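Endonuclease and methylase LlaGI (Lactococcus lactis, PDB 5FFJ) recognises a specific DNA sequence and, as a Type ISP restriction-modification enzyme, probably combines methylation with ATP-driven DNA cleavage, its nuclease being deleted here. Local coordinates at residues Lys1177-Ile1181 and Asn1212-Tyr1218; Ala1346-Ile1350 and Leu1381-Ile1386; Arg905-Leu911 and Lys940-His944. One frame throughout, in Å; residues are numbered along the deposited sequence.

Contact 1 (Lys1177-Ile1181 and Asn1212-Tyr1218); sequences KNLLI and NLPRFTY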
loop_
_atom_site.group_PDB
_atom_site.type_symbol
_atom_site.label_atom_id
_atom_site.label_comp_id
_atom_site.label_asym_id
_atom_site.label_seq_id
_atom_site.Cartn_x
_atom_site.Cartn_y
_atom_site.Cartn_z
ATOM N N LYS A 1177 8.641 -44.125 2.846
ATOM C CA LYS A 1177 7.309 -44.520 3.291
ATOM C C LYS A 1177 7.096 -44.136 4.751
ATOM O O LYS A 1177 7.767 -44.659 5.641
ATOM C CB LYS A 1177 7.105 -46.028 3.119
ATOM C CG LYS A 1177 7.191 -46.522 1.684
ATOM C CD LYS A 1177 6.079 -45.948 0.829
ATOM C CE LYS A 1177 6.118 -46.520 -0.575
ATOM N NZ LYS A 1177 5.049 -45.943 -1.435
ATOM N N ASN A 1178 6.157 -43.227 4.993
ATOM C CA ASN A 1178 5.849 -42.798 6.350
ATOM C C ASN A 1178 4.391 -42.363 6.489
ATOM O O ASN A 1178 3.740 -42.012 5.502
ATOM C CB ASN A 1178 6.777 -41.651 6.758
ATOM C CG ASN A 1178 7.079 -41.639 8.244
ATOM O OD1 ASN A 1178 6.312 -42.165 9.052
ATOM N ND2 ASN A 1178 8.204 -41.032 8.614
ATOM N N LEU A 1179 3.888 -42.407 7.720
ATOM C CA LEU A 1179 2.576 -41.862 8.056
ATOM C C LEU A 1179 2.735 -40.743 9.073
ATOM O O LEU A 1179 3.401 -40.925 10.093
ATOM C CB LEU A 1179 1.654 -42.940 8.632
ATOM C CG LEU A 1179 1.118 -44.048 7.725
ATOM C CD1 LEU A 1179 0.155 -44.907 8.524
ATOM C CD2 LEU A 1179 0.434 -43.486 6.487
ATOM N N LEU A 1180 2.134 -39.589 8.797
ATOM C CA LEU A 1180 2.093 -38.511 9.777
ATOM C C LEU A 1180 0.682 -37.956 9.930
ATOM O O LEU A 1180 -0.066 -37.825 8.961
ATOM C CB LEU A 1180 3.080 -37.395 9.406
ATOM C CG LEU A 1180 3.205 -36.912 7.960
ATOM C CD1 LEU A 1180 2.123 -35.922 7.604
ATOM C CD2 LEU A 1180 4.566 -36.276 7.759
ATOM N N ILE A 1181 0.323 -37.661 11.175
ATOM C CA ILE A 1181 -0.966 -37.073 11.500
ATOM C C ILE A 1181 -0.827 -35.562 11.587
ATOM O O ILE A 1181 -0.349 -35.040 12.593
ATOM C CB ILE A 1181 -1.517 -37.607 12.837
ATOM C CG1 ILE A 1181 -1.617 -39.131 12.794
ATOM C CG2 ILE A 1181 -2.878 -36.990 13.141
ATOM C CD1 ILE A 1181 -1.960 -39.757 14.125
ATOM N N ASN A 1212 2.787 -31.914 12.762
ATOM C CA ASN A 1212 2.511 -33.285 12.353
ATOM C C ASN A 1212 3.220 -34.275 13.262
ATOM O O ASN A 1212 4.252 -33.963 13.862
ATOM C CB ASN A 1212 2.911 -33.522 10.893
ATOM C CG ASN A 1212 4.379 -33.272 10.638
ATOM O OD1 ASN A 1212 5.214 -34.153 10.845
ATOM N ND2 ASN A 1212 4.704 -32.070 10.173
ATOM N N LEU A 1213 2.646 -35.467 13.357
ATOM C CA LEU A 1213 3.110 -36.489 14.280
ATOM C C LEU A 1213 3.488 -37.752 13.516
ATOM O O LEU A 1213 2.639 -38.611 13.279
ATOM C CB LEU A 1213 2.023 -36.780 15.316
ATOM C CG LEU A 1213 1.662 -35.548 16.149
ATOM C CD1 LEU A 1213 0.252 -35.641 16.685
ATOM C CD2 LEU A 1213 2.657 -35.374 17.286
ATOM N N PRO A 1214 4.768 -37.867 13.121
ATOM C CA PRO A 1214 5.188 -38.962 12.240
ATOM C C PRO A 1214 5.093 -40.336 12.890
ATOM O O PRO A 1214 5.245 -40.468 14.104
ATOM C CB PRO A 1214 6.644 -38.613 11.922
ATOM C CG PRO A 1214 7.098 -37.817 13.082
ATOM C CD PRO A 1214 5.906 -37.025 13.527
ATOM N N ARG A 1215 4.838 -41.347 12.067
ATOM C CA ARG A 1215 4.788 -42.727 12.528
ATOM C C ARG A 1215 6.200 -43.287 12.620
ATOM O O ARG A 1215 6.490 -44.131 13.468
ATOM C CB ARG A 1215 3.933 -43.573 11.582
ATOM C CG ARG A 1215 3.899 -45.062 11.900
ATOM C CD ARG A 1215 3.258 -45.339 13.250
ATOM N NE ARG A 1215 3.186 -46.771 13.535
ATOM C CZ ARG A 1215 4.184 -47.491 14.044
ATOM N NH1 ARG A 1215 5.349 -46.924 14.331
ATOM N NH2 ARG A 1215 4.017 -48.787 14.267
ATOM N N PHE A 1216 7.072 -42.797 11.743
ATOM C CA PHE A 1216 8.448 -43.270 11.668
ATOM C C PHE A 1216 9.440 -42.113 11.625
ATOM O O PHE A 1216 9.104 -41.007 11.201
ATOM C CB PHE A 1216 8.647 -44.144 10.427
ATOM C CG PHE A 1216 7.805 -45.388 10.411
ATOM C CD1 PHE A 1216 7.723 -46.205 11.523
ATOM C CD2 PHE A 1216 7.103 -45.743 9.271
ATOM C CE1 PHE A 1216 6.950 -47.352 11.501
ATOM C CE2 PHE A 1216 6.330 -46.884 9.244
ATOM C CZ PHE A 1216 6.255 -47.690 10.359
ATOM N N THR A 1217 10.663 -42.385 12.069
ATOM C CA THR A 1217 11.787 -41.480 11.861
ATOM C C THR A 1217 12.935 -42.270 11.248
ATOM O O THR A 1217 13.119 -43.446 11.561
ATOM C CB THR A 1217 12.246 -40.819 13.166
ATOM O OG1 THR A 1217 12.392 -41.815 14.186
ATOM C CG2 THR A 1217 11.236 -39.779 13.615
ATOM N N TYR A 1218 13.703 -41.622 10.373
ATOM C CA TYR A 1218 14.753 -42.301 9.618
ATOM C C TYR A 1218 16.149 -41.795 9.970
ATOM O O TYR A 1218 16.308 -40.730 10.567
ATOM C CB TYR A 1218 14.512 -42.138 8.116
ATOM C CG TYR A 1218 13.338 -42.933 7.599
ATOM C CD1 TYR A 1218 13.498 -44.245 7.179
ATOM C CD2 TYR A 1218 12.068 -42.373 7.534
ATOM C CE1 TYR A 1218 12.432 -44.977 6.707
ATOM C CE2 TYR A 1218 10.993 -43.101 7.063
ATOM C CZ TYR A 1218 11.181 -44.403 6.652
ATOM O OH TYR A 1218 10.117 -45.136 6.181
#
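Asn-1178 grips the backbone of Phe-1216 at both ends of its side-chain amide. Its ND2 gives a nearly straight bond to Phe-1216 O (2.7 Å, 172°); the oxygen lies in the amide plane, while the donor stands above the peptide carbonyl plane. Its OD1 takes Phe-1216 N at 2.9 Å on a lone pair. ND2 also reaches Thr-1170 O, which probably fixes the rotation of the amide. The paired grip prolongs, through a side chain, the antiparallel pairing of strands 1180-1184 and 1210-1214, in which Leu-1180 and Pro-1214 form a non-hydrogen-bonded pair with CA atoms 4.0 Å apart. Between strand pairing and amide, Arg-1215 N donates to Leu-1179 O. The close-packed part is here, where Leu-1180, Asn-1212 and Pro-1214 are all buried: Leu-1180 CB rests on Pro-1214 CA at 3.9 Å, and Leu-1180 CD2 lies 3.8 Å from Asn-1212 OD1. With CG opposite the backbone N (chi1 175°), Arg-1215 lays that carbon over the centre of the Phe-1216 ring; the bend at chi2 then carries the chain on to the guanidinium, which turns away from 1177-1181 to a salt bridge with Asp-1234.

The solvent side is the Lys-1177 side chain, which leads away from 1212-1218; the residue is held by its backbone, the carbonyl oxygen accepting the Tyr-1218 hydroxyl in the plane of that ring. Within the specificity domain, strand 1180-1184 runs between 1210-1214 and 1194-1197 in an antiparallel sheet; helix 1234-1243 covers Leu-1179 and Ile-1181, and strand 1216-1217 pairs onward with 1228-1229.

Contact 2 (Ala1346-Ile1350 and Leu1381-Ile1386); sequences AIEWI and LLLSVI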
loop_
_atom_site.group_PDB
_atom_site.type_symbol
_atom_site.label_atom_id
_atom_site.label_comp_id
_atom_site.label_asym_id
_atom_site.label_seq_id
_atom_site.Cartn_x
_atom_site.Cartn_y
_atom_site.Cartn_z
ATOM N N ALA A 1346 -14.113 -29.858 3.057
ATOM C CA ALA A 1346 -13.187 -30.606 2.209
ATOM C C ALA A 1346 -13.507 -30.392 0.736
ATOM O O ALA A 1346 -12.607 -30.244 -0.090
ATOM C CB ALA A 1346 -13.240 -32.095 2.553
ATOM N N ILE A 1347 -14.794 -30.374 0.416
ATOM C CA ILE A 1347 -15.234 -30.178 -0.957
ATOM C C ILE A 1347 -14.804 -28.806 -1.469
ATOM O O ILE A 1347 -14.399 -28.663 -2.624
ATOM C CB ILE A 1347 -16.764 -30.330 -1.075
ATOM C CG1 ILE A 1347 -17.167 -31.768 -0.738
ATOM C CG2 ILE A 1347 -17.238 -29.976 -2.480
ATOM C CD1 ILE A 1347 -18.643 -31.960 -0.491
ATOM N N GLU A 1348 -14.879 -27.803 -0.603
ATOM C CA GLU A 1348 -14.559 -26.437 -0.993
ATOM C C GLU A 1348 -13.056 -26.258 -1.200
ATOM O O GLU A 1348 -12.629 -25.342 -1.904
ATOM C CB GLU A 1348 -15.068 -25.447 0.059
ATOM C CG GLU A 1348 -15.773 -24.228 -0.521
ATOM C CD GLU A 1348 -17.087 -24.568 -1.202
ATOM O OE1 GLU A 1348 -17.808 -25.459 -0.707
ATOM O OE2 GLU A 1348 -17.400 -23.940 -2.237
ATOM N N TRP A 1349 -12.258 -27.127 -0.585
ATOM C CA TRP A 1349 -10.813 -27.090 -0.787
ATOM C C TRP A 1349 -10.479 -27.481 -2.218
ATOM O O TRP A 1349 -9.626 -26.865 -2.854
ATOM C CB TRP A 1349 -10.091 -28.017 0.190
ATOM C CG TRP A 1349 -9.803 -27.391 1.517
ATOM C CD1 TRP A 1349 -10.444 -27.635 2.697
ATOM C CD2 TRP A 1349 -8.802 -26.409 1.798
ATOM N NE1 TRP A 1349 -9.900 -26.866 3.699
ATOM C CE2 TRP A 1349 -8.890 -26.106 3.173
ATOM C CE3 TRP A 1349 -7.837 -25.759 1.025
ATOM C CZ2 TRP A 1349 -8.051 -25.180 3.786
ATOM C CZ3 TRP A 1349 -7.005 -24.840 1.637
ATOM C CH2 TRP A 1349 -7.118 -24.559 3.002
ATOM N N ILE A 1350 -11.159 -28.506 -2.719
ATOM C CA ILE A 1350 -10.960 -28.954 -4.090
ATOM C C ILE A 1350 -11.341 -27.835 -5.061
ATOM O O ILE A 1350 -10.609 -27.555 -6.011
ATOM C CB ILE A 1350 -11.786 -30.221 -4.398
ATOM C CG1 ILE A 1350 -11.473 -31.331 -3.387
ATOM C CG2 ILE A 1350 -11.519 -30.704 -5.819
ATOM C CD1 ILE A 1350 -10.009 -31.741 -3.331
ATOM N N LEU A 1381 -11.504 -37.029 -8.136
ATOM C CA LEU A 1381 -11.112 -36.555 -6.816
ATOM C C LEU A 1381 -12.271 -35.843 -6.128
ATOM O O LEU A 1381 -12.590 -36.142 -4.976
ATOM C CB LEU A 1381 -9.904 -35.623 -6.925
ATOM C CG LEU A 1381 -9.503 -34.859 -5.660
ATOM C CD1 LEU A 1381 -9.133 -35.807 -4.529
ATOM C CD2 LEU A 1381 -8.355 -33.917 -5.967
ATOM N N LEU A 1382 -12.895 -34.908 -6.839
ATOM C CA LEU A 1382 -14.019 -34.153 -6.294
ATOM C C LEU A 1382 -15.115 -35.089 -5.805
ATOM O O LEU A 1382 -15.533 -35.022 -4.649
ATOM C CB LEU A 1382 -14.586 -33.195 -7.344
ATOM C CG LEU A 1382 -15.947 -32.576 -7.010
ATOM C CD1 LEU A 1382 -15.841 -31.653 -5.808
ATOM C CD2 LEU A 1382 -16.509 -31.842 -8.210
ATOM N N LEU A 1383 -15.575 -35.955 -6.700
ATOM C CA LEU A 1383 -16.642 -36.894 -6.383
ATOM C C LEU A 1383 -16.290 -37.729 -5.157
ATOM O O LEU A 1383 -17.121 -37.917 -4.271
ATOM C CB LEU A 1383 -16.919 -37.808 -7.581
ATOM C CG LEU A 1383 -17.490 -37.141 -8.835
ATOM C CD1 LEU A 1383 -17.647 -38.159 -9.958
ATOM C CD2 LEU A 1383 -18.821 -36.467 -8.547
ATOM N N SER A 1384 -15.053 -38.213 -5.108
ATOM C CA SER A 1384 -14.600 -39.048 -3.999
ATOM C C SER A 1384 -14.621 -38.281 -2.685
ATOM O O SER A 1384 -15.085 -38.795 -1.669
ATOM C CB SER A 1384 -13.189 -39.580 -4.267
ATOM O OG SER A 1384 -13.170 -40.442 -5.393
ATOM N N VAL A 1385 -14.123 -37.048 -2.716
ATOM C CA VAL A 1385 -14.041 -36.217 -1.518
ATOM C C VAL A 1385 -15.422 -35.969 -0.906
ATOM O O VAL A 1385 -15.548 -35.860 0.315
ATOM C CB VAL A 1385 -13.347 -34.870 -1.832
ATOM C CG1 VAL A 1385 -13.606 -33.840 -0.737
ATOM C CG2 VAL A 1385 -11.851 -35.081 -2.001
ATOM N N ILE A 1386 -16.452 -35.881 -1.746
ATOM C CA ILE A 1386 -17.818 -35.736 -1.250
ATOM C C ILE A 1386 -18.199 -36.926 -0.377
ATOM O O ILE A 1386 -18.829 -36.764 0.664
ATOM C CB ILE A 1386 -18.850 -35.614 -2.393
ATOM C CG1 ILE A 1386 -18.581 -34.363 -3.231
ATOM C CG2 ILE A 1386 -20.273 -35.568 -1.823
ATOM C CD1 ILE A 1386 -19.527 -34.176 -4.403
#
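An antiparallel helix pair joins the short helix 1346-1353 of the specificity domain to the long helix 1377-1398 near the C-terminus, with short-segment axes 9.2 Å apart at 169°. Val-1385 points at the partner helix and spreads its two methyls along it: CG1, anti to the backbone N (chi1 163°), meets Ala-1346 CB at 3.7 Å, and CG2 reaches Ile-1350 CG1 at 4.0 Å. Ile-1347 divides its branches between two residues one helical turn apart. Its CD1 touches Ile-1386 CG1 at 3.6 Å, and its CG2 meets Leu-1382 CD1 at 4.0 Å. One turn further along, Ile-1350 CD1 slants across Leu-1381 CD2 at 3.8 Å, and Ile-1350 CG2 lies 4.2 Å from Leu-1382 CB. Exchanging Ile-1347 for an alanine would probably leave Ile-1386 CG1 and Leu-1382 CD1 without their partners and open a gap beside Ile-1321, which both Ile-1347 and Leu-1382 touch. Every touching residue is buried, and no hydrogen bond crosses between the segments. The hold therefore rests on the fit of aliphatic side chains, most of them branched, and any preference for this register comes from their packing.

Contact 3 (Arg905-Leu911 and Lys940-His944); sequences RWASNRL and KEFNH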
loop_
_atom_site.group_PDB
_atom_site.type_symbol
_atom_site.label_atom_id
_atom_site.label_comp_id
_atom_site.label_asym_id
_atom_site.label_seq_id
_atom_site.Cartn_x
_atom_site.Cartn_y
_atom_site.Cartn_z
ATOM N N ARG A 905 4.801 0.111 24.866
ATOM C CA ARG A 905 6.016 0.108 25.671
ATOM C C ARG A 905 6.518 1.532 25.884
ATOM O O ARG A 905 6.664 1.985 27.019
ATOM C CB ARG A 905 7.100 -0.741 25.001
ATOM C CG ARG A 905 8.431 -0.811 25.755
ATOM C CD ARG A 905 8.320 -1.635 27.027
ATOM N NE ARG A 905 7.734 -0.881 28.132
ATOM C CZ ARG A 905 7.252 -1.431 29.242
ATOM N NH1 ARG A 905 7.268 -2.748 29.403
ATOM N NH2 ARG A 905 6.743 -0.661 30.193
ATOM N N TRP A 906 6.780 2.225 24.780
ATOM C CA TRP A 906 7.301 3.587 24.820
ATOM C C TRP A 906 6.392 4.513 25.620
ATOM O O TRP A 906 6.864 5.401 26.329
ATOM C CB TRP A 906 7.473 4.127 23.401
ATOM C CG TRP A 906 8.110 5.477 23.344
ATOM C CD1 TRP A 906 9.424 5.754 23.109
ATOM C CD2 TRP A 906 7.459 6.741 23.525
ATOM N NE1 TRP A 906 9.634 7.110 23.131
ATOM C CE2 TRP A 906 8.443 7.739 23.385
ATOM C CE3 TRP A 906 6.142 7.125 23.791
ATOM C CZ2 TRP A 906 8.151 9.096 23.503
ATOM C CZ3 TRP A 906 5.854 8.473 23.908
ATOM C CH2 TRP A 906 6.854 9.441 23.763
ATOM N N ALA A 907 5.086 4.302 25.497
ATOM C CA ALA A 907 4.109 5.111 26.215
ATOM C C ALA A 907 4.069 4.720 27.686
ATOM O O ALA A 907 3.955 5.578 28.560
ATOM C CB ALA A 907 2.734 4.963 25.585
ATOM N N SER A 908 4.161 3.420 27.954
ATOM C CA SER A 908 4.199 2.920 29.324
ATOM C C SER A 908 5.385 3.515 30.075
ATOM O O SER A 908 5.289 3.818 31.264
ATOM C CB SER A 908 4.276 1.391 29.341
ATOM O OG SER A 908 3.002 0.808 29.124
ATOM N N ASN A 909 6.500 3.678 29.370
ATOM C CA ASN A 909 7.685 4.307 29.941
ATOM C C ASN A 909 7.493 5.808 30.095
ATOM O O ASN A 909 7.722 6.367 31.168
ATOM C CB ASN A 909 8.912 4.042 29.066
ATOM C CG ASN A 909 9.191 2.566 28.882
ATOM O OD1 ASN A 909 8.913 1.754 29.766
ATOM N ND2 ASN A 909 9.745 2.209 27.727
ATOM N N ARG A 910 7.073 6.456 29.014
ATOM C CA ARG A 910 6.955 7.910 28.987
ATOM C C ARG A 910 5.851 8.399 29.924
ATOM O O ARG A 910 5.828 9.568 30.312
ATOM C CB ARG A 910 6.696 8.390 27.552
ATOM C CG ARG A 910 6.591 9.901 27.383
ATOM C CD ARG A 910 7.849 10.629 27.839
ATOM N NE ARG A 910 7.571 12.022 28.185
ATOM C CZ ARG A 910 7.865 13.076 27.425
ATOM N NH1 ARG A 910 8.471 12.931 26.250
ATOM N NH2 ARG A 910 7.554 14.291 27.853
ATOM N N LEU A 911 4.947 7.497 30.293
ATOM C CA LEU A 911 3.880 7.813 31.235
ATOM C C LEU A 911 4.464 7.996 32.643
ATOM O O LEU A 911 5.577 7.542 32.913
ATOM C CB LEU A 911 2.825 6.703 31.222
ATOM C CG LEU A 911 1.580 6.886 32.091
ATOM C CD1 LEU A 911 0.797 8.137 31.694
ATOM C CD2 LEU A 911 0.699 5.638 32.029
ATOM N N LYS A 940 0.700 -6.132 35.891
ATOM C CA LYS A 940 1.547 -5.635 36.971
ATOM C C LYS A 940 1.802 -4.137 36.826
ATOM O O LYS A 940 1.750 -3.394 37.805
ATOM C CB LYS A 940 2.882 -6.390 37.000
ATOM C CG LYS A 940 2.773 -7.847 37.427
ATOM C CD LYS A 940 4.141 -8.517 37.479
ATOM C CE LYS A 940 4.050 -9.928 38.038
ATOM N NZ LYS A 940 5.393 -10.564 38.164
ATOM N N GLU A 941 2.073 -3.698 35.601
ATOM C CA GLU A 941 2.425 -2.302 35.345
ATOM C C GLU A 941 1.238 -1.352 35.480
ATOM O O GLU A 941 1.421 -0.137 35.571
ATOM C CB GLU A 941 3.030 -2.155 33.947
ATOM C CG GLU A 941 4.354 -2.879 33.763
ATOM C CD GLU A 941 5.071 -2.477 32.490
ATOM O OE1 GLU A 941 4.700 -1.443 31.894
ATOM O OE2 GLU A 941 6.007 -3.197 32.083
ATOM N N PHE A 942 0.026 -1.902 35.484
ATOM C CA PHE A 942 -1.187 -1.093 35.571
ATOM C C PHE A 942 -2.162 -1.648 36.602
ATOM O O PHE A 942 -2.109 -2.826 36.959
ATOM C CB PHE A 942 -1.868 -1.005 34.206
ATOM C CG PHE A 942 -1.042 -0.312 33.163
ATOM C CD1 PHE A 942 -0.124 -1.018 32.403
ATOM C CD2 PHE A 942 -1.182 1.048 32.945
ATOM C CE1 PHE A 942 0.638 -0.378 31.442
ATOM C CE2 PHE A 942 -0.426 1.693 31.986
ATOM C CZ PHE A 942 0.487 0.979 31.233
ATOM N N ASN A 943 -3.060 -0.782 37.062
ATOM C CA ASN A 943 -4.024 -1.133 38.095
ATOM C C ASN A 943 -5.365 -1.522 37.493
ATOM O O ASN A 943 -5.896 -2.599 37.769
ATOM C CB ASN A 943 -4.202 0.039 39.058
ATOM C CG ASN A 943 -2.882 0.578 39.560
ATOM O OD1 ASN A 943 -2.491 1.696 39.231
ATOM N ND2 ASN A 943 -2.181 -0.220 40.355
ATOM N N HIS A 944 -5.906 -0.628 36.672
ATOM C CA HIS A 944 -7.154 -0.883 35.967
ATOM C C HIS A 944 -6.918 -0.836 34.462
ATOM O O HIS A 944 -6.311 0.103 33.947
ATOM C CB HIS A 944 -8.223 0.137 36.371
ATOM C CG HIS A 944 -8.467 0.207 37.847
ATOM N ND1 HIS A 944 -9.436 -0.540 38.479
ATOM C CD2 HIS A 944 -7.868 0.943 38.815
ATOM C CE1 HIS A 944 -9.424 -0.271 39.773
ATOM N NE2 HIS A 944 -8.481 0.626 40.003
#
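Arg-905 and Glu-941 join two helices, 899-910 and 932-941, that flank strand 915-922 along the chain, in the Rossmann-like alpha/beta fold expected of an N-6 DNA methylase. The ionic part is an end-on salt bridge, one guanidinium nitrogen to each carboxylate oxygen, with a further weak bond from Arg-905 NH2 to Glu-941 OE2. Arg-905 NH1 meets Glu-941 OE2 at 3.0 Å, in the guanidinium plane and on the syn lone pair of that oxygen. Arg-905 NH2 meets Glu-941 OE1 at 2.8 Å, also from the syn side but tilted out of both planes, the two flat groups being turned 32° against each other. Arg-905 leaves its helix away from the partner and is brought back by bends at chi2 (71°) and chi3 (-80°), whereas Glu-941 comes straight across with its chain extended beyond CG. Two weak bonds from NE and NH2 to Asn-909 OD1 help steady the guanidinium on its own helix, and helix 874-885 packs along the arginine.

The apolar part centres on Phe-942, a neighbour of strands 915-922 and 977-984, where it touches Ile-917 and Leu-982. Leu-911 CD2 approaches Phe-942 CE2 obliquely at 4.1 Å. Where polar meets aromatic, Ser-908 OG, hydrogen-bonded to Ile-904 O within its own helix, lies in the plane of the Phe-942 ring, at its edge, 3.3 Å from Phe-942 CZ.

Overall arrangement
The three contacts follow one another along the chain, contact 3 closing before contact 1 opens and contact 1 before contact 2. Contacts 1 and 2 share the C-terminal specificity region, their centres about 25 Å apart and their nearest atoms about 15 Å apart; one joins strands by backbone and amide bonds, the other helices by apolar contact alone. Contact 3 stands apart in the methylase region, its centre about 47 Å from that of contact 1 and about 51 Å from that of contact 2. Measured by nearest atoms, the bound nucleic acid is about 6 Å from contact 2, about 9 Å from contact 1 and about 12 Å from contact 3.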